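Local atomic coordinates of N-(5'-phosphoribosyl)anthranilate isomerase (Pyrococcus furiosus, PDB entry 4AAJ), a protein that catalyses the isomerisation of N-(5-phospho-beta-D-ribosyl)anthranilate to 1-(2-carboxyphenylamino)-1-deoxy-D-ribulose 5-phosphate, the third step from chorismate to L-tryptophan. Residues A102-D108 / S143-A147; W84-E89 / L110-V116; F73-V79 / Y95-N101; A121-P125 / L138-I142; L164-S168 / V190-V194. All coordinates share one frame; numbering follows the deposited sequence. Where two conformers were deposited one is given.

How the interactions relate
All five contacts belong to one single-chain (beta/alpha)8 barrel. Interaction 3 pairs neighbouring strands 72-76 and 95-98, its centre about 9 Å from the chain's. Helix 81-91, which connects those strands, meets the next helix, 104-114, in interaction 2. Interaction 1 carries on from the start of helix 104-114 to the end of helix 131-144, whose packing on strand 117-123 forms interaction 4. Interaction 5 joins helices 165-173 and 187-194, its centre about 32 Å from that of interaction 2. Along the chain, interaction 2 interleaves with 3 and with 1, interaction 4 falls within the span of 1, and 5 follows all the others. The contacts thus sample barrel wall and surrounding helical layer.

Interaction 1 (A102-D108 / S143-A147); sequences ALPQTID and SRYNA
The Y145 ring presents one face to P104 and its edge to the backbone of A102. Over that face stands P104 CG, 4.0 Å from the ring centroid and 20° off the normal, a CH-pi contact offset toward the rim; P104 CD adds a close approach to Y145 CE2 at 3.5 Å. At the rim, A102 O lies in the ring plane, 3.1 Å from Y145 CE2, where the carbonyl meets the slightly positive ring hydrogens. I107 CD1 lies 3.6 Å from Y145 CD2, its side chain crossing the tyrosine at about a right angle. The R144 guanidinium has Y145 OH above the centre of one face and L103 CD2 near its plane at the edge. With CG turned anti to the backbone N (chi1 -178°), the arginine runs past the P104 ring, and P104 CB also touches R144 O at 3.4 Å. Farther along, polar links take over: one water donates to P104 O and accepts from N146 N at 2.7 Å, while N146 ND2 makes a weak hydrogen bond to D108 OD1. Y145 also forms a cation-pi contact with K120 of strand 117-123. The first turn of helix 104-114 is therefore held to the chain leaving helix 131-144 mainly by ring packing and a bridging water, with the weak amide-carboxylate bond as a peripheral addition.

Interaction 2 (W84-E89 / L110-V116); sequences WAMAIE and LKKEFGV
F114 projects from the last turn of helix 104-114 into a hollow on helix 81-91 bordered by A85, I88 and E89. The small A85 side chain leaves room for the ring, and its CB lies 3.6 Å from F114 CE2. I88 flanks the ring obliquely through CG2, while E89 crosses it at about a right angle and sets OE2 in the ring plane, 3.5 Å from F114 CZ. One turn earlier, L110 fills a neighbouring hollow: its CD1 rests 3.6 Å from W84 CB, and its CD2 reaches the backbone of A85. I88 fits between the two intruding side chains, its CD1 4.2 Å from L110 CD2. It also meets V116 tip to tip, with I88 CG2 4.0 Å from V116 CG1, which brings in the chain just beyond the helix. The short helical segments run in the same general direction, inclined by 38°, with their axes 11.3 Å apart. Toward the barrel wall, W84 and L110 both touch I96 of strand 95-98, and W84 NE1 is hydrogen-bonded to M78 O. No hydrogen bond joins the segments, so cohesion rests on apolar fit, with the E89 carboxylate probably gaining a modest electrostatic attraction from the hydrogens at the phenyl edge.

Interaction 3 (F73-V79 / Y95-N101); sequences FLVSTMV and YIQVHSN
S100 OG donates to M78 O at 2.7 Å, from above the carbonyl plane, and also accepts the backbone N-H of A102. One hydroxyl thereby ties together the loops that follow the two strands. S76 OG accepts from M78 N in an ST turn, and it is also hydrogen-bonded to V48 O in the loop after strand 43-47. Within the sheet, L74 N bonds to Y95 O, and Q97 N returns to L74 O at 2.8 Å. The alternation continues as S76 N reaches Q97 O, nearly along the C=O axis, and H99 N meets S76 O at 2.9 Å. Side chains reinforce this pairing. F73 turns its ring flat against Y95 CB, which stands over the centre of one face at 3.7 Å from the centroid. The two aromatic planes are inclined by 55°, neither stacked nor edge-to-face. V75 and Q97 lie side by side, with V75 CG1 3.7 Å from Q97 NE2. Q97 extends from a CG anti to its backbone N (chi1 176°), and its OE1 is hydrogen-bonded to K24 NZ. On the other face of the sheet, L74 CB approaches I96 CG2 at 4.2 Å, toward the surrounding helices. Strands 72-76 and 95-98, parallel and joined through helix 81-91, form a beta-alpha-beta crossover of the (beta/alpha)8 barrel.

Interaction 4 (A121-P125 / L138-I142); sequences AFRVP and LLSEI
The F122 ring turns one face to I142, whose CG1 stands almost directly over its centre, 3.7 Å from the centroid and only 7° off the normal. This CH-pi contact is the tight part of the packing. I142 CG1 is placed beside its backbone N, anti to the carbonyl carbon (chi1 -72°), which brings the methylene over the ring. L138, one turn earlier, packs nearer the strand backbone, where its CD1 touches F122 CB and lies 3.6 Å from R123 O. Its other methyl, CD2, meets V124 CG1 at 3.8 Å. At the more open side, where E141 is partly exposed and R123 exposed, the contact is sparser and more polar. The E141 side chain runs alongside F122 in the reverse direction, with E141 OE2 in the plane of the ring at its edge, 3.6 Å from F122 CD2. R123 offers the helix its carbonyl oxygen, while the end of its side chain turns off. F122 also makes a cation-pi contact with K120, and L138 touches L152 of strand 149-153. The strand and helix segments run nearly antiparallel, at 154°, as expected within the beta-alpha-beta unit formed by strand 117-123, helix 131-144 and strand 149-153 in a (beta/alpha)8 barrel.

Interaction 5 (L164-S168 / V190-V194); sequences LRVSS and VIKVV
L164, just ahead of helix 165-173, faces three valines of the neighbouring helix. Its CD1 meets V190 CG2 at 4.3 Å, while its CB lies 4.2 Å from both V193 CG1 and V194 CG2, so the leucine spans one helical turn. R165 and V166 make no close contact here; D163 forms weak hydrogen bonds to their backbone N-H groups at the start of the helix. S167 returns to the contact through its CB, 4.0 Å from V194 CG1, and the same methyl rests against S167 O. V194 reaches both with CG1 anti to its backbone N (chi1 -178°), while CG2 is placed toward L164. S168 ends the segment with the polar link: its hydroxyl donates to V193 O at 2.6 Å, approaching well above the carbonyl plane with a C=O...O angle of 107°. The geometry is steep, as the serine comes over the flank of the carbonyl, and V193 CG1 sits 3.3 Å from the same S168 OG. Here the backbones are also close, with S168 CA only 3.9 Å from V194 CA. The start of helix 165-173 thus packs on the end of helix 187-194, a junction between successive helices in the outer layer of the TIM barrel.

Interaction 1 (A102-D108 / S143-A147)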
# COMPACT_ATOMS: atom_id res chain seq x y z
N ALA A 102 -11.42 3.03 -10.17
CA ALA A 102 -10.93 4.03 -11.12
C ALA A 102 -10.41 3.32 -12.36
O ALA A 102 -9.64 2.37 -12.27
CB ALA A 102 -9.81 4.87 -10.49
N LEU A 103 -10.86 3.78 -13.52
CA LEU A 103 -10.58 3.09 -14.78
C LEU A 103 -9.09 3.10 -15.15
O LEU A 103 -8.36 4.00 -14.75
CB LEU A 103 -11.42 3.72 -15.90
CG LEU A 103 -12.95 3.55 -15.82
CD1 LEU A 103 -13.63 4.45 -16.84
CD2 LEU A 103 -13.38 2.11 -16.03
N PRO A 104 -8.64 2.08 -15.91
CA PRO A 104 -7.28 2.12 -16.46
C PRO A 104 -6.96 3.48 -17.10
O PRO A 104 -5.86 4.00 -16.92
CB PRO A 104 -7.31 1.03 -17.53
CG PRO A 104 -8.31 0.04 -17.01
CD PRO A 104 -9.36 0.86 -16.33
N GLN A 105 -7.93 4.05 -17.81
CA GLN A 105 -7.74 5.34 -18.50
C GLN A 105 -7.42 6.48 -17.55
O GLN A 105 -6.63 7.36 -17.86
CB GLN A 105 -8.96 5.70 -19.36
CG GLN A 105 -9.14 4.83 -20.60
CD GLN A 105 -9.76 3.47 -20.32
OE1 GLN A 105 -10.05 3.11 -19.17
NE2 GLN A 105 -9.96 2.69 -21.38
N THR A 106 -8.05 6.45 -16.38
CA THR A 106 -7.82 7.43 -15.33
C THR A 106 -6.40 7.28 -14.78
O THR A 106 -5.66 8.25 -14.64
CB THR A 106 -8.85 7.26 -14.20
OG1 THR A 106 -10.13 7.71 -14.66
CG2 THR A 106 -8.45 8.04 -12.96
N ILE A 107 -6.03 6.04 -14.47
CA ILE A 107 -4.70 5.76 -13.95
C ILE A 107 -3.63 6.19 -14.95
O ILE A 107 -2.64 6.84 -14.59
CB ILE A 107 -4.56 4.28 -13.55
CG1 ILE A 107 -5.30 4.03 -12.22
CG2 ILE A 107 -3.10 3.87 -13.49
CD1 ILE A 107 -5.53 2.57 -11.89
N ASP A 108 -3.84 5.86 -16.22
CA ASP A 108 -2.86 6.20 -17.25
C ASP A 108 -2.70 7.71 -17.42
O ASP A 108 -1.57 8.20 -17.54
CB ASP A 108 -3.22 5.54 -18.59
CG ASP A 108 -2.03 5.45 -19.52
OD1 ASP A 108 -0.91 5.13 -19.05
OD2 ASP A 108 -2.21 5.69 -20.73
N SER A 143 -3.28 -6.86 -15.64
CA SER A 143 -2.74 -6.44 -16.94
C SER A 143 -3.65 -5.43 -17.68
O SER A 143 -3.22 -4.81 -18.65
CB SER A 143 -2.42 -7.65 -17.82
OG SER A 143 -3.59 -8.38 -18.17
N ARG A 144 -4.88 -5.28 -17.21
CA ARG A 144 -5.84 -4.29 -17.72
C ARG A 144 -5.48 -2.86 -17.29
O ARG A 144 -5.67 -1.90 -18.04
CB ARG A 144 -7.25 -4.66 -17.27
CG ARG A 144 -8.36 -3.75 -17.76
CD ARG A 144 -9.70 -4.19 -17.18
NE ARG A 144 -10.61 -3.06 -16.96
CZ ARG A 144 -11.71 -3.11 -16.22
NH1 ARG A 144 -12.06 -4.24 -15.61
NH2 ARG A 144 -12.47 -2.03 -16.08
N TYR A 145 -4.98 -2.71 -16.07
CA TYR A 145 -4.49 -1.42 -15.58
C TYR A 145 -2.99 -1.32 -15.87
O TYR A 145 -2.33 -2.33 -16.07
CB TYR A 145 -4.77 -1.28 -14.08
CG TYR A 145 -6.24 -1.38 -13.73
CD1 TYR A 145 -6.88 -2.62 -13.64
CD2 TYR A 145 -7.01 -0.24 -13.49
CE1 TYR A 145 -8.22 -2.72 -13.33
CE2 TYR A 145 -8.35 -0.33 -13.17
CZ TYR A 145 -8.95 -1.57 -13.09
OH TYR A 145 -10.29 -1.67 -12.78
N ASN A 146 -2.47 -0.10 -15.91
CA ASN A 146 -1.05 0.12 -16.16
C ASN A 146 -0.36 0.64 -14.90
O ASN A 146 0.34 1.66 -14.93
CB ASN A 146 -0.87 1.08 -17.35
CG ASN A 146 0.58 1.34 -17.69
OD1 ASN A 146 1.39 0.41 -17.77
ND2 ASN A 146 0.93 2.61 -17.89
N ALA A 147 -0.57 -0.06 -13.79
CA ALA A 147 -0.06 0.37 -12.49
C ALA A 147 1.43 0.08 -12.37
O ALA A 147 1.91 -0.94 -12.88
CB ALA A 147 -0.84 -0.27 -11.35
O HOH W 1 -3.67 2.17 -16.74

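Interaction 2 (W84-E89 / L110-V116)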
# COMPACT_ATOMS: atom_id res chain seq x y z
N TRP A 84 -8.91 12.74 -8.03
CA TRP A 84 -7.48 12.37 -7.91
C TRP A 84 -6.56 13.50 -8.29
O TRP A 84 -5.65 13.84 -7.52
CB TRP A 84 -7.18 11.13 -8.73
CG TRP A 84 -7.37 9.87 -7.93
CD1 TRP A 84 -8.37 8.91 -8.08
CD2 TRP A 84 -6.56 9.42 -6.80
NE1 TRP A 84 -8.22 7.91 -7.15
CE2 TRP A 84 -7.15 8.16 -6.35
CE3 TRP A 84 -5.42 9.92 -6.15
CZ2 TRP A 84 -6.61 7.44 -5.29
CZ3 TRP A 84 -4.89 9.17 -5.09
CH2 TRP A 84 -5.47 7.97 -4.66
N ALA A 85 -6.80 14.10 -9.45
CA ALA A 85 -5.99 15.23 -9.94
C ALA A 85 -5.95 16.33 -8.90
O ALA A 85 -4.88 16.81 -8.53
CB ALA A 85 -6.55 15.75 -11.26
N MET A 86 -7.11 16.72 -8.41
CA MET A 86 -7.18 17.78 -7.42
C MET A 86 -6.50 17.42 -6.11
O MET A 86 -5.86 18.26 -5.50
CB MET A 86 -8.64 18.22 -7.20
CG MET A 86 -9.26 18.90 -8.43
SD MET A 86 -8.17 20.02 -9.34
CE MET A 86 -7.95 21.38 -8.19
N ALA A 87 -6.61 16.16 -5.67
CA ALA A 87 -5.93 15.73 -4.45
C ALA A 87 -4.41 15.80 -4.60
O ALA A 87 -3.71 16.20 -3.68
CB ALA A 87 -6.37 14.33 -4.05
N ILE A 88 -3.92 15.39 -5.76
CA ILE A 88 -2.48 15.40 -6.05
C ILE A 88 -1.97 16.85 -6.04
O ILE A 88 -0.97 17.14 -5.36
CB ILE A 88 -2.18 14.69 -7.40
CG1 ILE A 88 -2.50 13.19 -7.30
CG2 ILE A 88 -0.72 14.88 -7.82
CD1 ILE A 88 -2.58 12.50 -8.64
N GLU A 89 -2.68 17.73 -6.73
CA GLU A 89 -2.33 19.16 -6.80
C GLU A 89 -2.31 19.81 -5.43
O GLU A 89 -1.38 20.54 -5.07
CB GLU A 89 -3.30 19.89 -7.72
CG GLU A 89 -3.06 19.65 -9.19
CD GLU A 89 -4.09 20.29 -10.09
OE1 GLU A 89 -4.84 21.19 -9.63
OE2 GLU A 89 -4.15 19.91 -11.28
N LEU A 110 -3.42 10.10 -15.14
CA LEU A 110 -2.76 10.63 -13.94
C LEU A 110 -1.23 10.48 -14.02
O LEU A 110 -0.51 11.40 -13.65
CB LEU A 110 -3.29 9.98 -12.66
CG LEU A 110 -4.76 10.21 -12.30
CD1 LEU A 110 -5.12 9.31 -11.13
CD2 LEU A 110 -5.04 11.66 -11.98
N LYS A 111 -0.76 9.34 -14.52
CA LYS A 111 0.68 9.13 -14.71
C LYS A 111 1.30 10.13 -15.67
O LYS A 111 2.34 10.71 -15.38
CB LYS A 111 0.97 7.71 -15.19
CG LYS A 111 0.83 6.65 -14.11
CD LYS A 111 0.99 5.22 -14.65
CE LYS A 111 2.32 4.99 -15.35
NZ LYS A 111 3.52 5.17 -14.47
N LYS A 112 0.64 10.35 -16.81
CA LYS A 112 1.17 11.24 -17.85
C LYS A 112 1.16 12.69 -17.41
O LYS A 112 2.19 13.36 -17.46
CB LYS A 112 0.41 11.07 -19.17
CG LYS A 112 0.40 9.65 -19.73
CD LYS A 112 1.80 9.06 -19.85
CE LYS A 112 1.75 7.55 -20.10
NZ LYS A 112 0.94 7.20 -21.31
N GLU A 113 -0.00 13.16 -16.95
CA GLU A 113 -0.18 14.56 -16.56
C GLU A 113 0.64 14.94 -15.34
O GLU A 113 1.19 16.04 -15.27
CB GLU A 113 -1.66 14.87 -16.34
CG GLU A 113 -1.96 16.30 -15.93
CD GLU A 113 -3.44 16.65 -15.98
OE1 GLU A 113 -4.27 15.77 -16.30
OE2 GLU A 113 -3.79 17.81 -15.69
N PHE A 114 0.74 14.03 -14.37
CA PHE A 114 1.35 14.36 -13.08
C PHE A 114 2.68 13.67 -12.80
O PHE A 114 3.40 14.06 -11.89
CB PHE A 114 0.36 14.10 -11.95
CG PHE A 114 -0.85 14.99 -12.00
CD1 PHE A 114 -0.75 16.34 -11.65
CD2 PHE A 114 -2.08 14.49 -12.41
CE1 PHE A 114 -1.86 17.16 -11.70
CE2 PHE A 114 -3.19 15.31 -12.45
CZ PHE A 114 -3.08 16.65 -12.10
N GLY A 115 3.01 12.64 -13.57
CA GLY A 115 4.23 11.88 -13.34
C GLY A 115 4.25 11.14 -12.01
O GLY A 115 5.32 10.82 -11.48
N VAL A 116 3.07 10.87 -11.45
CA VAL A 116 2.97 10.12 -10.21
C VAL A 116 3.27 8.64 -10.42
O VAL A 116 2.98 8.08 -11.48
CB VAL A 116 1.59 10.26 -9.52
CG1 VAL A 116 1.41 11.67 -8.95
CG2 VAL A 116 0.44 9.91 -10.46

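Interaction 3 (F73-V79 / Y95-N101)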
# COMPACT_ATOMS: atom_id res chain seq x y z
N PHE A 73 2.83 7.64 0.02
CA PHE A 73 1.73 7.35 -0.87
C PHE A 73 0.48 8.11 -0.42
O PHE A 73 0.12 8.06 0.75
CB PHE A 73 1.47 5.85 -0.91
CG PHE A 73 2.44 5.10 -1.79
CD1 PHE A 73 3.71 4.75 -1.32
CD2 PHE A 73 2.09 4.78 -3.10
CE1 PHE A 73 4.62 4.09 -2.16
CE2 PHE A 73 2.98 4.12 -3.94
CZ PHE A 73 4.25 3.78 -3.47
N LEU A 74 -0.15 8.82 -1.35
CA LEU A 74 -1.50 9.38 -1.11
C LEU A 74 -2.50 8.25 -1.36
O LEU A 74 -2.66 7.80 -2.50
CB LEU A 74 -1.73 10.55 -2.05
CG LEU A 74 -2.96 11.42 -1.83
CD1 LEU A 74 -2.75 12.23 -0.56
CD2 LEU A 74 -3.17 12.32 -3.04
N VAL A 75 -3.13 7.76 -0.29
CA VAL A 75 -3.94 6.53 -0.33
C VAL A 75 -5.39 6.95 -0.30
O VAL A 75 -5.78 7.70 0.58
CB VAL A 75 -3.66 5.65 0.90
CG1 VAL A 75 -4.46 4.35 0.86
CG2 VAL A 75 -2.17 5.35 1.05
N SER A 76 -6.19 6.46 -1.24
CA SER A 76 -7.60 6.84 -1.25
C SER A 76 -8.48 5.83 -1.98
O SER A 76 -8.01 5.07 -2.84
CB SER A 76 -7.74 8.20 -1.91
OG SER A 76 -9.07 8.72 -1.76
N THR A 77 -9.77 5.86 -1.63
CA THR A 77 -10.77 5.08 -2.34
C THR A 77 -11.46 5.91 -3.42
O THR A 77 -12.41 5.44 -4.05
CB THR A 77 -11.83 4.54 -1.35
OG1 THR A 77 -12.38 5.64 -0.62
CG2 THR A 77 -11.20 3.56 -0.37
N MET A 78 -10.99 7.13 -3.66
CA MET A 78 -11.53 7.95 -4.74
C MET A 78 -11.51 7.19 -6.06
O MET A 78 -10.58 6.44 -6.34
CB MET A 78 -10.73 9.23 -4.92
CG MET A 78 -10.94 10.25 -3.83
SD MET A 78 -9.93 11.71 -4.14
CE MET A 78 -8.27 11.07 -3.91
N VAL A 79 -12.56 7.40 -6.85
CA VAL A 79 -12.74 6.74 -8.14
C VAL A 79 -12.41 7.71 -9.29
O VAL A 79 -11.81 7.32 -10.29
CB VAL A 79 -14.20 6.25 -8.32
CG1 VAL A 79 -14.39 5.63 -9.70
CG2 VAL A 79 -14.58 5.26 -7.22
N TYR A 95 3.44 9.93 -5.24
CA TYR A 95 3.11 8.51 -5.14
C TYR A 95 1.65 8.44 -4.75
O TYR A 95 1.24 9.12 -3.80
CB TYR A 95 3.92 7.83 -4.03
CG TYR A 95 5.41 7.84 -4.32
CD1 TYR A 95 6.20 8.94 -3.97
CD2 TYR A 95 6.02 6.75 -4.93
CE1 TYR A 95 7.57 8.96 -4.24
CE2 TYR A 95 7.38 6.75 -5.22
CZ TYR A 95 8.15 7.85 -4.86
OH TYR A 95 9.50 7.83 -5.13
N ILE A 96 0.89 7.63 -5.46
CA ILE A 96 -0.52 7.39 -5.08
C ILE A 96 -0.84 5.92 -4.97
O ILE A 96 -0.24 5.07 -5.64
CB ILE A 96 -1.52 8.09 -6.03
CG1 ILE A 96 -1.58 7.41 -7.42
CG2 ILE A 96 -1.20 9.58 -6.13
CD1 ILE A 96 -2.69 7.96 -8.31
N GLN A 97 -1.79 5.62 -4.09
CA GLN A 97 -2.24 4.25 -3.88
C GLN A 97 -3.73 4.26 -4.09
O GLN A 97 -4.49 4.88 -3.34
CB GLN A 97 -1.84 3.76 -2.51
CG GLN A 97 -2.35 2.36 -2.18
CD GLN A 97 -1.79 1.88 -0.87
OE1 GLN A 97 -0.61 2.06 -0.58
NE2 GLN A 97 -2.63 1.27 -0.05
N VAL A 98 -4.15 3.60 -5.17
CA VAL A 98 -5.54 3.63 -5.58
C VAL A 98 -6.27 2.38 -5.08
O VAL A 98 -5.92 1.26 -5.48
CB VAL A 98 -5.66 3.73 -7.11
CG1 VAL A 98 -7.12 3.78 -7.52
CG2 VAL A 98 -4.91 4.97 -7.63
N HIS A 99 -7.26 2.57 -4.20
CA HIS A 99 -8.11 1.46 -3.76
C HIS A 99 -9.53 1.70 -4.20
O HIS A 99 -10.42 2.03 -3.41
CB HIS A 99 -8.00 1.23 -2.24
CG HIS A 99 -8.85 0.09 -1.72
ND1 HIS A 99 -9.17 -0.99 -2.46
CD2 HIS A 99 -9.43 -0.12 -0.46
CE1 HIS A 99 -9.93 -1.83 -1.73
NE2 HIS A 99 -10.08 -1.30 -0.51
N SER A 100 -9.75 1.55 -5.51
CA SER A 100 -11.08 1.78 -6.09
C SER A 100 -11.15 1.23 -7.49
O SER A 100 -10.15 0.73 -7.98
CB SER A 100 -11.39 3.28 -6.17
OG SER A 100 -10.57 3.90 -7.16
N ASN A 101 -12.32 1.38 -8.12
CA ASN A 101 -12.56 0.97 -9.51
C ASN A 101 -12.29 2.08 -10.53
O ASN A 101 -12.87 2.07 -11.63
CB ASN A 101 -14.00 0.45 -9.68
CG ASN A 101 -14.27 -0.80 -8.85
OD1 ASN A 101 -13.36 -1.59 -8.56
ND2 ASN A 101 -15.53 -0.98 -8.45

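Interaction 4 (A121-P125 / L138-I142)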
# COMPACT_ATOMS: atom_id res chain seq x y z
N ALA A 121 -4.42 -1.24 -5.70
CA ALA A 121 -4.83 -2.31 -4.81
C ALA A 121 -5.82 -3.26 -5.46
O ALA A 121 -6.79 -2.82 -6.09
CB ALA A 121 -5.45 -1.73 -3.55
N PHE A 122 -5.57 -4.55 -5.31
CA PHE A 122 -6.47 -5.58 -5.81
C PHE A 122 -6.83 -6.51 -4.65
O PHE A 122 -5.96 -6.95 -3.88
CB PHE A 122 -5.82 -6.37 -6.96
CG PHE A 122 -5.58 -5.55 -8.20
CD1 PHE A 122 -4.39 -4.81 -8.35
CD2 PHE A 122 -6.51 -5.52 -9.24
CE1 PHE A 122 -4.16 -4.07 -9.50
CE2 PHE A 122 -6.28 -4.78 -10.39
CZ PHE A 122 -5.10 -4.05 -10.52
N ARG A 123 -8.12 -6.81 -4.51
CA ARG A 123 -8.58 -7.74 -3.49
C ARG A 123 -8.28 -9.18 -3.91
O ARG A 123 -8.55 -9.58 -5.04
CB ARG A 123 -10.07 -7.53 -3.19
CG ARG A 123 -10.70 -8.59 -2.29
CD ARG A 123 -10.16 -8.53 -0.86
NE ARG A 123 -11.03 -7.77 0.04
CZ ARG A 123 -10.64 -7.26 1.21
NH1 ARG A 123 -9.39 -7.41 1.63
NH2 ARG A 123 -11.51 -6.59 1.96
N VAL A 124 -7.70 -9.94 -2.99
CA VAL A 124 -7.61 -11.39 -3.16
C VAL A 124 -8.70 -12.04 -2.30
O VAL A 124 -9.09 -11.47 -1.26
CB VAL A 124 -6.21 -11.96 -2.81
CG1 VAL A 124 -5.14 -11.39 -3.74
CG2 VAL A 124 -5.84 -11.72 -1.36
N PRO A 125 -9.21 -13.20 -2.72
CA PRO A 125 -10.23 -13.94 -1.96
C PRO A 125 -9.80 -14.29 -0.53
O PRO A 125 -8.63 -14.59 -0.28
CB PRO A 125 -10.42 -15.22 -2.78
CG PRO A 125 -10.02 -14.86 -4.17
CD PRO A 125 -8.92 -13.84 -4.03
N LEU A 138 -6.98 -12.82 -11.51
CA LEU A 138 -6.52 -11.53 -10.99
C LEU A 138 -5.41 -10.95 -11.88
O LEU A 138 -5.35 -9.74 -12.07
CB LEU A 138 -6.04 -11.66 -9.54
CG LEU A 138 -5.82 -10.38 -8.73
CD1 LEU A 138 -7.14 -9.70 -8.38
CD2 LEU A 138 -5.07 -10.75 -7.46
N LEU A 139 -4.56 -11.82 -12.42
CA LEU A 139 -3.48 -11.40 -13.32
C LEU A 139 -3.96 -10.73 -14.61
O LEU A 139 -3.35 -9.77 -15.07
CB LEU A 139 -2.53 -12.57 -13.63
CG LEU A 139 -1.53 -12.96 -12.54
CD1 LEU A 139 -0.97 -14.35 -12.80
CD2 LEU A 139 -0.39 -11.95 -12.39
N SER A 140 -5.06 -11.23 -15.19
CA SER A 140 -5.64 -10.56 -16.36
C SER A 140 -6.33 -9.26 -15.96
O SER A 140 -6.36 -8.30 -16.73
CB SER A 140 -6.62 -11.48 -17.10
OG SER A 140 -7.62 -11.98 -16.23
N GLU A 141 -6.86 -9.23 -14.74
CA GLU A 141 -7.45 -8.03 -14.15
C GLU A 141 -6.37 -6.95 -13.94
O GLU A 141 -6.62 -5.77 -14.17
CB GLU A 141 -8.12 -8.40 -12.83
CG GLU A 141 -9.04 -7.37 -12.21
CD GLU A 141 -9.60 -7.84 -10.87
OE1 GLU A 141 -9.96 -9.04 -10.75
OE2 GLU A 141 -9.67 -7.02 -9.93
N ILE A 142 -5.19 -7.40 -13.52
CA ILE A 142 -4.01 -6.55 -13.31
C ILE A 142 -3.44 -5.99 -14.64
O ILE A 142 -3.18 -4.79 -14.74
CB ILE A 142 -2.93 -7.31 -12.50
CG1 ILE A 142 -3.37 -7.45 -11.03
CG2 ILE A 142 -1.56 -6.64 -12.58
CD1 ILE A 142 -2.62 -8.51 -10.24

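Interaction 5 (L164-S168 / V190-V194)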
# COMPACT_ATOMS: atom_id res chain seq x y z
N LEU A 164 -3.51 -17.68 1.43
CA LEU A 164 -2.30 -17.03 0.92
C LEU A 164 -1.86 -17.67 -0.40
O LEU A 164 -0.86 -17.24 -1.00
CB LEU A 164 -1.16 -17.16 1.93
CG LEU A 164 -1.28 -16.54 3.32
CD1 LEU A 164 -0.12 -17.01 4.18
CD2 LEU A 164 -1.30 -15.02 3.26
N ARG A 165 -2.59 -18.69 -0.84
CA ARG A 165 -2.24 -19.43 -2.04
C ARG A 165 -2.37 -18.61 -3.32
O ARG A 165 -1.51 -18.69 -4.19
CB ARG A 165 -3.06 -20.73 -2.14
CG ARG A 165 -2.56 -21.85 -1.23
CD ARG A 165 -1.17 -22.32 -1.64
NE ARG A 165 -1.15 -22.86 -3.00
CZ ARG A 165 -0.09 -22.85 -3.81
NH1 ARG A 165 1.06 -22.30 -3.41
NH2 ARG A 165 -0.18 -23.38 -5.02
N VAL A 166 -3.45 -17.84 -3.44
CA VAL A 166 -3.64 -16.98 -4.61
C VAL A 166 -2.48 -15.98 -4.65
O VAL A 166 -1.83 -15.81 -5.69
CB VAL A 166 -4.99 -16.24 -4.60
CG1 VAL A 166 -5.13 -15.35 -5.84
CG2 VAL A 166 -6.15 -17.22 -4.54
N SER A 167 -2.22 -15.35 -3.50
CA SER A 167 -1.15 -14.35 -3.37
C SER A 167 0.22 -14.89 -3.80
O SER A 167 0.93 -14.23 -4.57
CB SER A 167 -1.11 -13.75 -1.96
OG SER A 167 -2.24 -12.92 -1.75
N SER A 168 0.56 -16.08 -3.32
CA SER A 168 1.78 -16.81 -3.70
C SER A 168 2.02 -16.87 -5.21
O SER A 168 3.14 -16.64 -5.67
CB SER A 168 1.75 -18.24 -3.15
OG SER A 168 2.23 -18.29 -1.82
N VAL A 190 4.25 -15.26 6.34
CA VAL A 190 3.61 -14.72 5.14
C VAL A 190 4.64 -14.54 4.03
O VAL A 190 4.40 -14.94 2.89
CB VAL A 190 2.87 -13.39 5.43
CG1 VAL A 190 2.50 -12.67 4.14
CG2 VAL A 190 1.62 -13.64 6.27
N ILE A 191 5.79 -13.98 4.38
CA ILE A 191 6.87 -13.74 3.41
C ILE A 191 7.43 -15.05 2.83
O ILE A 191 7.74 -15.11 1.64
CB ILE A 191 7.99 -12.88 4.02
CG1 ILE A 191 7.50 -11.43 4.19
CG2 ILE A 191 9.23 -12.90 3.13
CD1 ILE A 191 8.42 -10.53 4.98
N LYS A 192 7.54 -16.08 3.66
CA LYS A 192 8.03 -17.39 3.20
C LYS A 192 7.08 -18.04 2.20
O LYS A 192 7.52 -18.61 1.21
CB LYS A 192 8.29 -18.33 4.38
CG LYS A 192 9.61 -18.09 5.10
CD LYS A 192 10.00 -19.28 5.98
CE LYS A 192 9.35 -19.24 7.35
NZ LYS A 192 10.10 -18.37 8.30
N VAL A 193 5.78 -17.93 2.45
CA VAL A 193 4.78 -18.54 1.58
C VAL A 193 4.60 -17.74 0.29
O VAL A 193 4.66 -18.30 -0.80
CB VAL A 193 3.43 -18.71 2.30
CG1 VAL A 193 2.39 -19.30 1.36
CG2 VAL A 193 3.59 -19.59 3.53
N VAL A 194 4.38 -16.43 0.43
CA VAL A 194 4.03 -15.57 -0.70
C VAL A 194 5.25 -15.16 -1.53
O VAL A 194 5.16 -15.03 -2.76
CB VAL A 194 3.27 -14.30 -0.23
CG1 VAL A 194 2.86 -13.43 -1.41
CG2 VAL A 194 2.03 -14.70 0.58